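Local coordinates for protein polycyclic ketone monooxygenase (PDB 5MQ6) that uses FAD and NADPH to insert one oxygen atom beside the carbonyl of ketones, particularly polycyclic ones, turning them into esters or lactones by Baeyer-Villiger oxidation, at residues Glu135-Met140 against Val316-Lys321; Ile322-Lys325 against Arg330-Met333; Ser152-Gly157 against Val352-Thr357. One frame throughout, in Å; residues are numbered along the deposited sequence.

Interaction 1: Glu135-Met140 against Val316-Lys321. With FAD (flavin-adenine dinucleotide), chain B.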
loop_
_atom_site.group_PDB
_atom_site.type_symbol
_atom_site.label_atom_id
_atom_site.label_comp_id
_atom_site.label_asym_id
_atom_site.label_seq_id
_atom_site.Cartn_x
_atom_site.Cartn_y
_atom_site.Cartn_z
ATOM N N GLU A 135 -3.759 -7.130 12.530
ATOM C CA GLU A 135 -3.849 -8.523 13.027
ATOM C C GLU A 135 -3.678 -9.582 11.913
ATOM O O GLU A 135 -4.427 -9.589 10.933
ATOM C CB GLU A 135 -5.207 -8.747 13.696
ATOM C CG GLU A 135 -5.401 -10.083 14.433
ATOM C CD GLU A 135 -6.810 -10.368 14.748
ATOM O OE1 GLU A 135 -7.564 -10.582 13.736
ATOM O OE2 GLU A 135 -7.167 -10.427 16.004
ATOM N N SER A 136 -2.787 -10.533 12.160
ATOM C CA SER A 136 -2.526 -11.671 11.288
ATOM C C SER A 136 -3.782 -12.422 10.858
ATOM O O SER A 136 -3.920 -12.789 9.641
ATOM C CB SER A 136 -1.506 -12.584 11.969
ATOM O OG SER A 136 -2.150 -13.318 12.957
ATOM N N TYR A 137 -4.703 -12.663 11.807
ATOM C CA TYR A 137 -5.926 -13.436 11.534
ATOM C C TYR A 137 -6.864 -12.697 10.560
ATOM O O TYR A 137 -7.671 -13.301 9.881
ATOM C CB TYR A 137 -6.704 -13.905 12.836
ATOM C CG TYR A 137 -5.773 -14.232 14.051
ATOM C CD1 TYR A 137 -4.770 -15.201 13.941
ATOM C CD2 TYR A 137 -5.859 -13.518 15.225
ATOM C CE1 TYR A 137 -3.865 -15.440 14.973
ATOM C CE2 TYR A 137 -4.993 -13.731 16.261
ATOM C CZ TYR A 137 -4.012 -14.714 16.162
ATOM O OH TYR A 137 -3.149 -14.940 17.198
ATOM N N SER A 138 -6.743 -11.384 10.519
ATOM C CA SER A 138 -7.529 -10.525 9.643
ATOM C C SER A 138 -6.846 -10.236 8.327
ATOM O O SER A 138 -7.521 -10.039 7.319
ATOM C CB SER A 138 -7.872 -9.235 10.421
ATOM O OG SER A 138 -8.860 -9.606 11.453
ATOM N N TYR A 139 -5.512 -10.260 8.334
ATOM C CA TYR A 139 -4.695 -9.821 7.215
ATOM C C TYR A 139 -4.260 -10.946 6.284
ATOM O O TYR A 139 -4.398 -10.826 5.075
ATOM C CB TYR A 139 -3.477 -9.058 7.703
ATOM C CG TYR A 139 -2.617 -8.626 6.547
ATOM C CD1 TYR A 139 -3.013 -7.592 5.724
ATOM C CD2 TYR A 139 -1.398 -9.220 6.323
ATOM C CE1 TYR A 139 -2.213 -7.196 4.638
ATOM C CE2 TYR A 139 -0.596 -8.881 5.269
ATOM C CZ TYR A 139 -1.009 -7.876 4.399
ATOM O OH TYR A 139 -0.189 -7.535 3.348
ATOM N N MET A 140 -3.719 -12.037 6.834
ATOM C CA MET A 140 -3.209 -13.120 5.983
ATOM C C MET A 140 -4.365 -13.724 5.156
ATOM O O MET A 140 -5.389 -14.081 5.681
ATOM C CB MET A 140 -2.480 -14.147 6.797
ATOM C CG MET A 140 -1.370 -13.493 7.656
ATOM S SD MET A 140 -0.431 -14.679 8.644
ATOM C CE MET A 140 0.487 -15.590 7.394
ATOM N N VAL A 316 -6.700 -22.372 22.309
ATOM C CA VAL A 316 -8.111 -22.392 22.759
ATOM C C VAL A 316 -8.867 -21.179 22.207
ATOM O O VAL A 316 -10.046 -21.262 21.810
ATOM C CB VAL A 316 -8.329 -22.618 24.315
ATOM C CG1 VAL A 316 -7.013 -22.822 25.115
ATOM C CG2 VAL A 316 -9.250 -21.556 24.937
ATOM N N GLU A 317 -8.193 -20.052 22.211
ATOM C CA GLU A 317 -8.776 -18.845 21.657
ATOM C C GLU A 317 -9.020 -19.053 20.117
ATOM O O GLU A 317 -10.161 -18.841 19.572
ATOM C CB GLU A 317 -7.851 -17.671 21.957
ATOM C CG GLU A 317 -8.522 -16.328 22.022
ATOM C CD GLU A 317 -7.657 -15.265 21.383
ATOM O OE1 GLU A 317 -6.442 -15.555 21.137
ATOM O OE2 GLU A 317 -8.196 -14.154 21.104
ATOM N N TRP A 318 -7.980 -19.532 19.443
ATOM C CA TRP A 318 -8.115 -19.985 18.040
ATOM C C TRP A 318 -9.440 -20.704 17.653
ATOM O O TRP A 318 -10.165 -20.273 16.796
ATOM C CB TRP A 318 -6.902 -20.859 17.664
ATOM C CG TRP A 318 -7.000 -21.252 16.237
ATOM C CD1 TRP A 318 -7.374 -22.452 15.735
ATOM C CD2 TRP A 318 -6.819 -20.375 15.124
ATOM N NE1 TRP A 318 -7.450 -22.381 14.368
ATOM C CE2 TRP A 318 -7.093 -21.118 13.969
ATOM C CE3 TRP A 318 -6.472 -19.023 15.004
ATOM C CZ2 TRP A 318 -6.990 -20.570 12.710
ATOM C CZ3 TRP A 318 -6.346 -18.485 13.750
ATOM C CH2 TRP A 318 -6.602 -19.246 12.623
ATOM N N LYS A 319 -9.790 -21.791 18.304
ATOM C CA LYS A 319 -10.941 -22.602 17.846
ATOM C C LYS A 319 -12.249 -22.038 18.355
ATOM O O LYS A 319 -13.324 -22.297 17.793
ATOM C CB LYS A 319 -10.824 -24.106 18.229
ATOM C CG LYS A 319 -9.660 -24.502 19.131
ATOM C CD LYS A 319 -9.131 -25.935 18.948
ATOM C CE LYS A 319 -7.690 -26.051 19.495
ATOM N NZ LYS A 319 -7.078 -27.411 19.567
ATOM N N THR A 320 -12.147 -21.247 19.412
ATOM C CA THR A 320 -13.277 -20.667 20.099
ATOM C C THR A 320 -13.666 -19.317 19.554
ATOM O O THR A 320 -14.859 -19.020 19.378
ATOM C CB THR A 320 -12.855 -20.502 21.563
ATOM O OG1 THR A 320 -12.677 -21.809 22.061
ATOM C CG2 THR A 320 -13.863 -19.892 22.406
ATOM N N LYS A 321 -12.656 -18.476 19.368
ATOM C CA LYS A 321 -12.857 -17.038 19.161
ATOM C C LYS A 321 -12.340 -16.467 17.835
ATOM O O LYS A 321 -12.582 -15.280 17.548
ATOM C CB LYS A 321 -12.190 -16.314 20.333
ATOM C CG LYS A 321 -13.023 -16.366 21.626
ATOM C CD LYS A 321 -12.141 -16.378 22.878
ATOM C CE LYS A 321 -11.359 -15.082 23.091
ATOM N NZ LYS A 321 -12.227 -13.908 23.431
HETATM P PA FAD B . 2.287 -5.897 -3.764
HETATM O O1A FAD B . 2.925 -4.549 -3.821
HETATM O O2A FAD B . 2.419 -6.774 -2.532
HETATM O O5B FAD B . 2.828 -6.751 -5.011
HETATM C C5B FAD B . 2.842 -6.192 -6.281
HETATM C C4B FAD B . 4.074 -6.689 -7.009
HETATM O O4B FAD B . 3.938 -6.271 -8.381
HETATM C C3B FAD B . 5.411 -6.144 -6.514
HETATM O O3B FAD B . 6.351 -7.184 -6.434
HETATM C C2B FAD B . 5.813 -5.159 -7.577
HETATM O O2B FAD B . 7.208 -5.022 -7.692
HETATM C C1B FAD B . 5.182 -5.780 -8.805
HETATM N N9A FAD B . 5.020 -4.843 -9.890
HETATM C C8A FAD B . 4.406 -3.626 -9.831
HETATM N N7A FAD B . 4.504 -3.058 -11.029
HETATM C C5A FAD B . 5.181 -3.857 -11.871
HETATM C C6A FAD B . 5.563 -3.788 -13.293
HETATM N N6A FAD B . 5.330 -2.775 -14.101
HETATM N N1A FAD B . 6.163 -4.865 -13.729
HETATM C C2A FAD B . 6.462 -5.930 -12.949
HETATM N N3A FAD B . 6.177 -6.093 -11.677
HETATM C C4A FAD B . 5.538 -5.030 -11.097
HETATM N N1 FAD B . -1.109 -3.383 4.335
HETATM C C2 FAD B . -1.996 -3.870 5.264
HETATM O O2 FAD B . -3.194 -3.920 5.015
HETATM N N3 FAD B . -1.565 -4.298 6.458
HETATM C C4 FAD B . -0.258 -4.250 6.759
HETATM O O4 FAD B . 0.074 -4.663 7.863
HETATM C C4X FAD B . 0.775 -3.746 5.837
HETATM N N5 FAD B . 2.118 -3.658 6.116
HETATM C C5X FAD B . 2.945 -3.167 5.160
HETATM C C6 FAD B . 4.394 -3.045 5.426
HETATM C C7 FAD B . 5.208 -2.497 4.325
HETATM C C7M FAD B . 6.702 -2.334 4.483
HETATM C C8 FAD B . 4.621 -2.060 3.024
HETATM C C8M FAD B . 5.454 -1.497 1.873
HETATM C C9 FAD B . 3.261 -2.179 2.816
HETATM C C9A FAD B . 2.412 -2.710 3.828
HETATM N N10 FAD B . 1.033 -2.782 3.566
HETATM C C10 FAD B . 0.207 -3.323 4.555
HETATM C "C1'" FAD B . 0.447 -2.420 2.256
HETATM C "C2'" FAD B . 0.727 -3.657 1.304
HETATM O "O2'" FAD B . 1.350 -3.186 0.101
HETATM C "C3'" FAD B . -0.533 -4.532 0.980
HETATM O "O3'" FAD B . -1.074 -5.042 2.201
HETATM C "C4'" FAD B . -0.314 -5.810 0.135
HETATM O "O4'" FAD B . 0.910 -6.598 0.476
HETATM C "C5'" FAD B . -0.337 -5.455 -1.366
HETATM O "O5'" FAD B . -0.540 -6.704 -2.098
HETATM P P FAD B . -0.507 -6.499 -3.705
HETATM O O1P FAD B . -0.242 -7.941 -4.275
HETATM O O2P FAD B . -1.746 -5.663 -4.055
HETATM O O3P FAD B . 0.753 -5.482 -3.998
#
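Tyr137 and Trp318 make the aromatic contact that joins the short helix 136-139 to helix 315-322. The pair is an offset edge-to-face stack: the six-membered ring of Trp318 presents its edge toward the face of Tyr137, with centroids 5.8 Å apart and planes at 65°. The touch itself is narrow and apolar, Trp318 CZ3 lying 3.6 Å from Tyr137 CD1, which sits near the indole plane. Trp318 reaches this far because its CG is anti to the backbone N (chi1 -177°), which swings the benzo end of the indole toward the tyrosine. Ser136 OG lies over one face of the phenol near its rim, and the phenol hydroxyl is hydrogen-bonded to Thr313, so the ring is held at its far end as well.

Polar bonds firm up each helix separately. Ser138 OG donates to Glu135 OE1 (2.8 Å), on the anti side of the carboxylate, tilted 28° out of its plane, while Glu135 O at the N-cap position accepts from both Ser138 N and Tyr139 N. In the other helix Val316 O takes Thr320 OG1 at 2.7 Å as well as Thr320 N.

The cofactor is met by the next tyrosine, two residues on. Tyr139, an FAD-binding residue, shares a hydrogen bond of 2.9 Å between its OH and FAD O3' of the ribityl chain, and one face of its ring lies toward flavin C4, off-centre. Its CE1 comes within 3.4 Å of FAD C2.

Helix 136-139 thus carries flavin on one flank and the Trp318 contact on another. Arg332 of helix 328-340 packs on Tyr137 and Ser138, Leu160 and His163 of helix 157-170 touch Met140, and Ile322 continues the apolar surface beside Tyr137.

Interaction 2: Ile322-Lys325 against Arg330-Met333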
loop_
_atom_site.group_PDB
_atom_site.type_symbol
_atom_site.label_atom_id
_atom_site.label_comp_id
_atom_site.label_asym_id
_atom_site.label_seq_id
_atom_site.Cartn_x
_atom_site.Cartn_y
_atom_site.Cartn_z
ATOM N N ILE A 322 -11.609 -17.265 17.067
ATOM C CA ILE A 322 -11.027 -16.801 15.799
ATOM C C ILE A 322 -11.623 -17.622 14.676
ATOM O O ILE A 322 -12.523 -17.160 13.980
ATOM C CB ILE A 322 -9.504 -16.836 15.835
ATOM C CG1 ILE A 322 -9.014 -15.949 17.020
ATOM C CG2 ILE A 322 -8.961 -16.375 14.491
ATOM C CD1 ILE A 322 -7.557 -16.112 17.401
ATOM N N ALA A 323 -11.203 -18.856 14.529
ATOM C CA ALA A 323 -11.746 -19.672 13.475
ATOM C C ALA A 323 -13.131 -20.203 13.903
ATOM O O ALA A 323 -13.333 -21.374 14.013
ATOM C CB ALA A 323 -10.777 -20.812 13.105
ATOM N N ARG A 324 -14.111 -19.337 14.032
ATOM C CA ARG A 324 -15.301 -19.669 14.766
ATOM C C ARG A 324 -16.254 -20.459 13.925
ATOM O O ARG A 324 -17.111 -21.090 14.473
ATOM C CB ARG A 324 -16.051 -18.420 15.215
ATOM C CG ARG A 324 -15.203 -17.488 16.032
ATOM C CD ARG A 324 -15.242 -16.053 15.496
ATOM N NE ARG A 324 -16.392 -15.376 16.020
ATOM C CZ ARG A 324 -16.423 -14.634 17.129
ATOM N NH1 ARG A 324 -15.374 -14.341 17.840
ATOM N NH2 ARG A 324 -17.570 -14.140 17.502
ATOM N N LYS A 325 -16.149 -20.380 12.617
ATOM C CA LYS A 325 -17.125 -21.054 11.748
ATOM C C LYS A 325 -16.780 -20.862 10.276
ATOM O O LYS A 325 -15.840 -20.140 10.011
ATOM C CB LYS A 325 -18.527 -20.555 12.040
ATOM C CG LYS A 325 -19.064 -19.473 11.138
ATOM C CD LYS A 325 -18.365 -18.170 11.331
ATOM C CE LYS A 325 -19.234 -17.086 10.729
ATOM N NZ LYS A 325 -20.499 -16.875 11.488
ATOM N N ARG A 330 -13.831 -13.436 6.607
ATOM C CA ARG A 330 -14.518 -12.292 6.085
ATOM C C ARG A 330 -15.361 -11.572 7.181
ATOM O O ARG A 330 -15.408 -10.373 7.286
ATOM C CB ARG A 330 -15.286 -12.727 4.815
ATOM C CG ARG A 330 -16.269 -11.759 4.297
ATOM C CD ARG A 330 -15.654 -10.701 3.405
ATOM N NE ARG A 330 -15.170 -11.114 2.076
ATOM C CZ ARG A 330 -15.890 -11.174 0.956
ATOM N NH1 ARG A 330 -17.208 -10.999 0.972
ATOM N NH2 ARG A 330 -15.288 -11.430 -0.217
ATOM N N GLU A 331 -15.969 -12.323 8.056
ATOM C CA GLU A 331 -16.730 -11.730 9.120
ATOM C C GLU A 331 -15.781 -10.946 10.067
ATOM O O GLU A 331 -16.042 -9.831 10.445
ATOM C CB GLU A 331 -17.572 -12.840 9.826
ATOM C CG GLU A 331 -17.938 -12.490 11.230
ATOM C CD GLU A 331 -18.687 -13.570 11.921
ATOM O OE1 GLU A 331 -18.079 -14.282 12.770
ATOM O OE2 GLU A 331 -19.857 -13.714 11.548
ATOM N N ARG A 332 -14.620 -11.503 10.371
ATOM C CA ARG A 332 -13.684 -10.831 11.210
ATOM C C ARG A 332 -13.142 -9.505 10.631
ATOM O O ARG A 332 -12.929 -8.532 11.351
ATOM C CB ARG A 332 -12.546 -11.802 11.531
ATOM C CG ARG A 332 -11.694 -11.380 12.710
ATOM C CD ARG A 332 -10.690 -12.489 12.989
ATOM N NE ARG A 332 -9.906 -12.124 14.154
ATOM C CZ ARG A 332 -10.258 -12.308 15.414
ATOM N NH1 ARG A 332 -9.424 -11.891 16.322
ATOM N NH2 ARG A 332 -11.390 -12.870 15.794
ATOM N N MET A 333 -12.899 -9.498 9.330
ATOM C CA MET A 333 -12.388 -8.362 8.639
ATOM C C MET A 333 -13.429 -7.258 8.675
ATOM O O MET A 333 -13.129 -6.076 8.845
ATOM C CB MET A 333 -12.070 -8.729 7.172
ATOM C CG MET A 333 -10.793 -9.501 6.976
ATOM S SD MET A 333 -10.284 -9.891 5.255
ATOM C CE MET A 333 -11.744 -10.447 4.575
#
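Arg332 runs extended from CG to NE, its CG anti to the backbone N (chi1 -163°), and this lays its guanidinium across Ile322. Glu331 is likewise stretched beyond CG, whereas Lys325 bends at chi2 and chi4 to turn its ammonium back toward the helix. Ile322 CG1 sits over one face of the Arg332 guanidinium, 3.8 Å above the plane and displaced toward its rim, while NH2 of Arg332 approaches Ile322 CA at 3.9 Å.

Nearer the surface, the Glu331 carboxylate serves two cations. The Lys325 side chain crosses that of Glu331 at about a right angle, and its NZ forms a salt bridge to Glu331 OE2, at 3.2 Å a weak hydrogen bond. Arg324 NE makes a long salt bridge of 3.8 Å to Glu331 OE1, with the guanidinium and carboxylate planes turned 85° apart, so no paired, coplanar grip develops. The stronger partner of Arg324 is Glu349, and its NH1 also bonds to Lys321 O.

The result is a salt-bridge network that links the loop after helix 315-322, which holds an inverse gamma turn centred on Ala323, to helix 328-340. The bridges to Glu331 are long or weak, whereas the buried Arg332 has a firmer mate in Glu135, whose negative charge, shared with Lys153, probably offsets that of the arginine.

Interaction 3: Ser152-Gly157 against Val352-Thr357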
loop_
_atom_site.group_PDB
_atom_site.type_symbol
_atom_site.label_atom_id
_atom_site.label_comp_id
_atom_site.label_asym_id
_atom_site.label_seq_id
_atom_site.Cartn_x
_atom_site.Cartn_y
_atom_site.Cartn_z
ATOM N N SER A 152 1.357 -15.744 15.917
ATOM C CA SER A 152 1.171 -14.558 16.785
ATOM C C SER A 152 0.000 -13.672 16.318
ATOM O O SER A 152 -0.619 -13.885 15.206
ATOM C CB SER A 152 2.433 -13.741 16.789
ATOM O OG SER A 152 3.531 -14.538 17.229
ATOM N N LYS A 153 -0.298 -12.686 17.158
ATOM C CA LYS A 153 -1.311 -11.676 16.829
ATOM C C LYS A 153 -0.955 -10.822 15.592
ATOM O O LYS A 153 -1.826 -10.462 14.894
ATOM C CB LYS A 153 -1.662 -10.744 17.987
ATOM C CG LYS A 153 -2.929 -9.930 17.665
ATOM C CD LYS A 153 -3.875 -9.800 18.834
ATOM C CE LYS A 153 -5.030 -8.849 18.645
ATOM N NZ LYS A 153 -6.344 -9.595 18.485
ATOM N N TYR A 154 0.308 -10.502 15.428
ATOM C CA TYR A 154 0.888 -9.760 14.353
ATOM C C TYR A 154 1.998 -10.656 13.767
ATOM O O TYR A 154 2.950 -11.083 14.461
ATOM C CB TYR A 154 1.444 -8.445 14.849
ATOM C CG TYR A 154 0.326 -7.678 15.551
ATOM C CD1 TYR A 154 -0.789 -7.165 14.795
ATOM C CD2 TYR A 154 0.286 -7.570 16.937
ATOM C CE1 TYR A 154 -1.862 -6.561 15.407
ATOM C CE2 TYR A 154 -0.828 -7.002 17.551
ATOM C CZ TYR A 154 -1.858 -6.464 16.801
ATOM O OH TYR A 154 -2.920 -5.893 17.399
ATOM N N ALA A 155 1.891 -10.903 12.475
ATOM C CA ALA A 155 2.885 -11.706 11.752
ATOM C C ALA A 155 4.151 -10.975 11.410
ATOM O O ALA A 155 4.132 -9.831 10.945
ATOM C CB ALA A 155 2.246 -12.266 10.444
ATOM N N ALA A 156 5.279 -11.674 11.555
ATOM C CA ALA A 156 6.586 -11.168 11.079
ATOM C C ALA A 156 6.780 -11.493 9.544
ATOM O O ALA A 156 6.102 -12.348 8.996
ATOM C CB ALA A 156 7.718 -11.750 11.897
ATOM N N GLY A 157 7.660 -10.740 8.894
ATOM C CA GLY A 157 7.981 -10.888 7.495
ATOM C C GLY A 157 8.061 -12.319 7.055
ATOM O O GLY A 157 7.326 -12.721 6.137
ATOM N N VAL A 352 -11.248 -8.051 17.294
ATOM C CA VAL A 352 -9.812 -7.848 17.224
ATOM C C VAL A 352 -9.263 -7.189 18.456
ATOM O O VAL A 352 -8.133 -7.588 18.943
ATOM C CB VAL A 352 -9.389 -7.096 15.930
ATOM C CG1 VAL A 352 -7.886 -6.957 15.904
ATOM C CG2 VAL A 352 -9.817 -7.895 14.694
ATOM N N ALA A 353 -9.977 -6.153 18.910
ATOM C CA ALA A 353 -9.668 -5.500 20.204
ATOM C C ALA A 353 -8.227 -5.042 20.343
ATOM O O ALA A 353 -7.549 -5.290 21.357
ATOM C CB ALA A 353 -10.009 -6.441 21.371
ATOM N N ASP A 354 -7.730 -4.390 19.313
ATOM C CA ASP A 354 -6.433 -3.817 19.390
ATOM C C ASP A 354 -6.516 -2.341 19.113
ATOM O O ASP A 354 -7.609 -1.768 19.072
ATOM C CB ASP A 354 -5.465 -4.615 18.477
ATOM C CG ASP A 354 -5.590 -4.265 16.987
ATOM O OD1 ASP A 354 -6.468 -3.483 16.601
ATOM O OD2 ASP A 354 -4.770 -4.800 16.218
ATOM N N GLY A 355 -5.365 -1.714 18.910
ATOM C CA GLY A 355 -5.293 -0.297 18.777
ATOM C C GLY A 355 -6.011 0.324 17.606
ATOM O O GLY A 355 -6.316 1.491 17.672
ATOM N N TRP A 356 -6.231 -0.459 16.527
ATOM C CA TRP A 356 -7.005 0.020 15.399
ATOM C C TRP A 356 -8.476 0.276 15.754
ATOM O O TRP A 356 -9.130 1.021 15.074
ATOM C CB TRP A 356 -7.005 -1.036 14.293
ATOM C CG TRP A 356 -5.704 -1.138 13.504
ATOM C CD1 TRP A 356 -4.736 -2.119 13.628
ATOM C CD2 TRP A 356 -5.297 -0.308 12.410
ATOM N NE1 TRP A 356 -3.746 -1.918 12.653
ATOM C CE2 TRP A 356 -4.067 -0.811 11.918
ATOM C CE3 TRP A 356 -5.837 0.822 11.817
ATOM C CZ2 TRP A 356 -3.373 -0.208 10.866
ATOM C CZ3 TRP A 356 -5.168 1.407 10.786
ATOM C CH2 TRP A 356 -3.928 0.891 10.305
ATOM N N THR A 357 -8.987 -0.350 16.808
ATOM C CA THR A 357 -10.394 -0.229 17.197
ATOM C C THR A 357 -10.658 0.995 18.085
ATOM O O THR A 357 -11.783 1.165 18.571
ATOM C CB THR A 357 -10.895 -1.544 17.862
ATOM O OG1 THR A 357 -10.233 -1.758 19.125
ATOM C CG2 THR A 357 -10.593 -2.703 17.006
#
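Lys153 and Tyr154 carry the two hydrogen bonds that tie loop 152-157 to loop 352-357. The first is from an ammonium to a backbone carbonyl: Lys153 NZ donates to Val352 O at 2.7 Å, in the carbonyl plane and on a lone pair, with a C=O...N angle of 137°. The same NZ forms a salt bridge with Glu135. With an alanine here, Val352 O is likely to lose this donor and Glu135 one of its two cationic mates.

The second bond joins two side chains. Tyr154 OH donates to Asp354 OD2 in a very short bond of 2.5 Å, and ring and carboxylate are almost coplanar, 16° apart, with OD2 at the ring edge. Arg308 makes a cation-pi contact with the Tyr154 ring, and Lys153 CG lies over one face, 3.6 Å above the plane near the rim.

Asp354 uses both carboxylate oxygens with its CG lying between the backbone N and carbonyl carbon (chi1 79°). OD1 accepts from Trp356 N at 3.0 Å, from above the carboxylate plane, while Asp354 O takes Thr357 N and Thr357 OG1.

The OD1 bond defines an Asx turn leading into the 3-10 segment 355-357. This buried clasp lies beside the flavin site: the Tyr154 side chain is about 7 Å from FAD at the nearest atoms, and Trp356 NE1 bonds to the backbone oxygen of the FAD-binding residue Asp133.

Overall arrangement
The three contacts cluster on the same side of the chain's centre. Interaction 1 lies about 7 Å from interaction 2 and about 10 Å from interaction 3, while 2 and 3 are about 15 Å apart, centre to centre. Glu135 is the hub, with OE2 bridging both Arg332 NH1 of interaction 2 and Lys153 NZ of interaction 3, each at 2.7 Å. Along the chain, interaction 1 closes before interaction 2 opens, helix 315-322 leading to helix 328-340; interactions 1 and 3 interleave, and interaction 2 is nested within the loop closed by 3. Interactions 1 and 3 join region 135-157, which supplies Tyr139 to the FAD pocket, to 316-357; interaction 2 ties two parts of the latter.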